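Local coordinates for protein deoxycytidylate deaminase (Cyanophage S-TIM5, PDB 4P9E) that probably catalyses the zinc-dependent hydrolytic deamination of dCMP to dUMP, at residues V34-S39 against S82-D87. Sequence-based numbering, arbitrary orientation.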
ATOM      1  N   VAL A  34       0.634 -13.796 -11.877  1.00 33.33           N
ATOM      2  CA  VAL A  34       1.347 -13.688 -10.605  1.00 32.20           C
ATOM      3  C   VAL A  34       0.461 -14.130  -9.440  1.00 32.20           C
ATOM      4  O   VAL A  34      -0.685 -13.706  -9.312  1.00 33.12           O
ATOM      5  CB  VAL A  34       1.954 -12.279 -10.372  1.00 29.55           C
ATOM      6  CG1 VAL A  34       2.524 -12.167  -8.966  1.00 27.06           C
ATOM      7  CG2 VAL A  34       3.060 -12.014 -11.388  1.00 26.53           C
ATOM      8  N   VAL A  35       0.986 -15.022  -8.609  1.00 28.03           N
ATOM      9  CA  VAL A  35       0.240 -15.497  -7.452  1.00 26.61           C
ATOM     10  C   VAL A  35       1.041 -15.301  -6.177  1.00 30.00           C
ATOM     11  O   VAL A  35       2.233 -15.574  -6.132  1.00 31.30           O
ATOM     12  CB  VAL A  35      -0.172 -16.976  -7.601  1.00 28.76           C
ATOM     13  CG1 VAL A  35      -0.980 -17.420  -6.393  1.00 27.34           C
ATOM     14  CG2 VAL A  35      -0.969 -17.174  -8.882  1.00 22.66           C
ATOM     15  N   LYS A  36       0.381 -14.807  -5.141  1.00 36.57           N
ATOM     16  CA  LYS A  36       1.017 -14.638  -3.843  1.00 33.17           C
ATOM     17  C   LYS A  36      -0.032 -14.748  -2.750  1.00 34.97           C
ATOM     18  O   LYS A  36      -1.145 -14.223  -2.881  1.00 32.72           O
ATOM     19  CB  LYS A  36       1.720 -13.290  -3.792  1.00 33.72           C
ATOM     20  CG  LYS A  36       2.539 -13.039  -2.569  1.00 39.12           C
ATOM     21  CD  LYS A  36       3.247 -11.723  -2.725  1.00 41.35           C
ATOM     22  CE  LYS A  36       3.913 -11.273  -1.445  1.00 43.48           C
ATOM     23  NZ  LYS A  36       4.327  -9.833  -1.524  1.00 45.55           N
ATOM     24  N   ASN A  37       0.322 -15.452  -1.676  1.00 41.45           N
ATOM     25  CA  ASN A  37      -0.574 -15.642  -0.533  1.00 42.62           C
ATOM     26  C   ASN A  37      -1.990 -16.078  -0.902  1.00 40.17           C
ATOM     27  O   ASN A  37      -2.961 -15.586  -0.339  1.00 38.80           O
ATOM     28  CB  ASN A  37      -0.652 -14.366   0.296  1.00 40.28           C
ATOM     29  CG  ASN A  37       0.716 -13.838   0.686  1.00 48.31           C
ATOM     30  OD1 ASN A  37       1.683 -14.598   0.795  1.00 54.71           O
ATOM     31  ND2 ASN A  37       0.807 -12.528   0.890  1.00 45.00           N
ATOM     32  N   GLY A  38      -2.101 -16.992  -1.856  1.00 39.32           N
ATOM     33  CA  GLY A  38      -3.393 -17.516  -2.261  1.00 33.05           C
ATOM     34  C   GLY A  38      -4.211 -16.589  -3.136  1.00 34.01           C
ATOM     35  O   GLY A  38      -5.411 -16.759  -3.276  1.00 36.80           O
ATOM     36  N   SER A  39      -3.565 -15.610  -3.738  1.00 37.78           N
ATOM     37  CA  SER A  39      -4.288 -14.657  -4.537  1.00 34.85           C
ATOM     38  C   SER A  39      -3.558 -14.286  -5.833  1.00 36.65           C
ATOM     39  O   SER A  39      -2.352 -14.020  -5.827  1.00 39.29           O
ATOM     40  CB  SER A  39      -4.549 -13.417  -3.697  1.00 38.73           C
ATOM     41  OG  SER A  39      -5.219 -12.435  -4.461  1.00 46.43           O
ATOM     42  N   SER A  82       0.848  -1.701  -9.096  1.00 38.22           N
ATOM     43  CA  SER A  82       0.061  -2.256  -8.005  1.00 38.52           C
ATOM     44  C   SER A  82       0.581  -1.678  -6.689  1.00 39.40           C
ATOM     45  O   SER A  82       1.616  -1.050  -6.661  1.00 42.68           O
ATOM     46  CB  SER A  82       0.205  -3.784  -8.019  1.00 36.36           C
ATOM     47  OG  SER A  82      -0.397  -4.404  -6.899  1.00 37.39           O
ATOM     48  N   SER A  83      -0.134  -1.895  -5.597  1.00 49.12           N
ATOM     49  CA  SER A  83       0.359  -1.499  -4.290  1.00 48.60           C
ATOM     50  C   SER A  83       0.970  -2.697  -3.582  1.00 47.34           C
ATOM     51  O   SER A  83       1.476  -2.593  -2.465  1.00 52.70           O
ATOM     52  CB  SER A  83      -0.793  -0.964  -3.451  1.00 51.13           C
ATOM     53  OG  SER A  83      -1.812  -0.460  -4.292  1.00 55.08           O
ATOM     54  N   GLU A  84       0.911  -3.836  -4.246  1.00 36.68           N
ATOM     55  CA  GLU A  84       1.264  -5.099  -3.642  1.00 38.30           C
ATOM     56  C   GLU A  84       2.613  -5.528  -4.198  1.00 38.06           C
ATOM     57  O   GLU A  84       2.850  -5.447  -5.395  1.00 42.92           O
ATOM     58  CB  GLU A  84       0.152  -6.105  -3.973  1.00 42.87           C
ATOM     59  CG  GLU A  84       0.277  -7.454  -3.339  1.00 43.79           C
ATOM     60  CD  GLU A  84       0.146  -7.408  -1.834  1.00 50.84           C
ATOM     61  OE1 GLU A  84      -0.971  -7.108  -1.347  1.00 50.72           O
ATOM     62  OE2 GLU A  84       1.157  -7.676  -1.144  1.00 56.31           O
ATOM     63  N   SER A  85       3.510  -5.962  -3.329  1.00 38.10           N
ATOM     64  CA  SER A  85       4.860  -6.321  -3.756  1.00 37.18           C
ATOM     65  C   SER A  85       4.912  -7.614  -4.574  1.00 38.52           C
ATOM     66  O   SER A  85       4.130  -8.535  -4.351  1.00 41.39           O
ATOM     67  CB  SER A  85       5.793  -6.441  -2.558  1.00 33.09           C
ATOM     68  OG  SER A  85       7.069  -6.872  -2.977  1.00 37.02           O
ATOM     69  N   ILE A  86       5.846  -7.680  -5.517  1.00 33.16           N
ATOM     70  CA  ILE A  86       6.016  -8.874  -6.328  1.00 31.92           C
ATOM     71  C   ILE A  86       6.936  -9.881  -5.615  1.00 32.87           C
ATOM     72  O   ILE A  86       6.957 -11.069  -5.943  1.00 30.56           O
ATOM     73  CB  ILE A  86       6.542  -8.528  -7.742  1.00 28.79           C
ATOM     74  CG1 ILE A  86       6.331  -9.708  -8.695  1.00 27.21           C
ATOM     75  CG2 ILE A  86       7.993  -8.100  -7.706  1.00 26.03           C
ATOM     76  CD1 ILE A  86       6.828  -9.470 -10.082  1.00 25.00           C
ATOM     77  N   ASP A  87       7.672  -9.388  -4.624  1.00 39.23           N
ATOM     78  CA  ASP A  87       8.610 -10.194  -3.857  1.00 40.42           C
ATOM     79  C   ASP A  87       7.906 -11.340  -3.128  1.00 42.77           C
ATOM     80  O   ASP A  87       6.925 -11.117  -2.426  1.00 41.42           O
ATOM     81  CB  ASP A  87       9.306  -9.304  -2.836  1.00 47.23           C
ATOM     82  CG  ASP A  87      10.659  -9.846  -2.394  1.00 56.90           C
ATOM     83  OD1 ASP A  87      11.094 -10.897  -2.909  1.00 57.17           O
ATOM     84  OD2 ASP A  87      11.300  -9.209  -1.533  1.00 59.65           O
TER
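Lys-36 closes strand 31-36 and starts a type I' turn to Ser-39, and from this hairpin end its side chain reaches the irregular backbone of 82-87, the loop that follows helix 71-80. The turn is shut by paired backbone bonds, Lys-36 N to Ser-39 O and Ser-39 N to Lys-36 O, each 2.9 Å, with Asn-37 and Gly-38 both at positive phi. With CG anti to the backbone N (chi1 -174°) and the chain extended beyond it, the lysine spans the gap at full stretch and brings its ammonium group up to two backbone carbonyls. Lys-36 NZ donates to Ser-85 O at 3.1 Å, from above the carbonyl plane and 53° out of it, and more weakly to Asp-87 O at 3.0 Å. The methylenes CD and CE run in beside the same two oxygens. Across NZ from Asp-87 O comes Glu-84, bent at chi2, whose OE2 forms a long salt bridge of 3.9 Å to Lys-36 NZ; its other oxygen, OE1, bonds to Ser-83 OG of the third subunit. In the mixed sheet of this deaminase, strand 31-36 lies between its hairpin partner 39-45 and strand 90-93, antiparallel to both, and the contact ties the turn of that hairpin to the connection running from helix 71-80 into strand 90-93. Two ST turns shape the loop: Ser-82 OG accepts from Glu-84 N, and Ser-85 OG from Asp-87 N at 3.1 Å. The second spans Ser-85 to Asp-87, the two residues whose carbonyls take the lysine, and probably helps fix their bend. The side chain of Ile-86 starts away from the hairpin and packs on Leu-76 and Met-79 of helix 71-80, while Gly-38 O accepts from Lys-78 NZ of the third subunit.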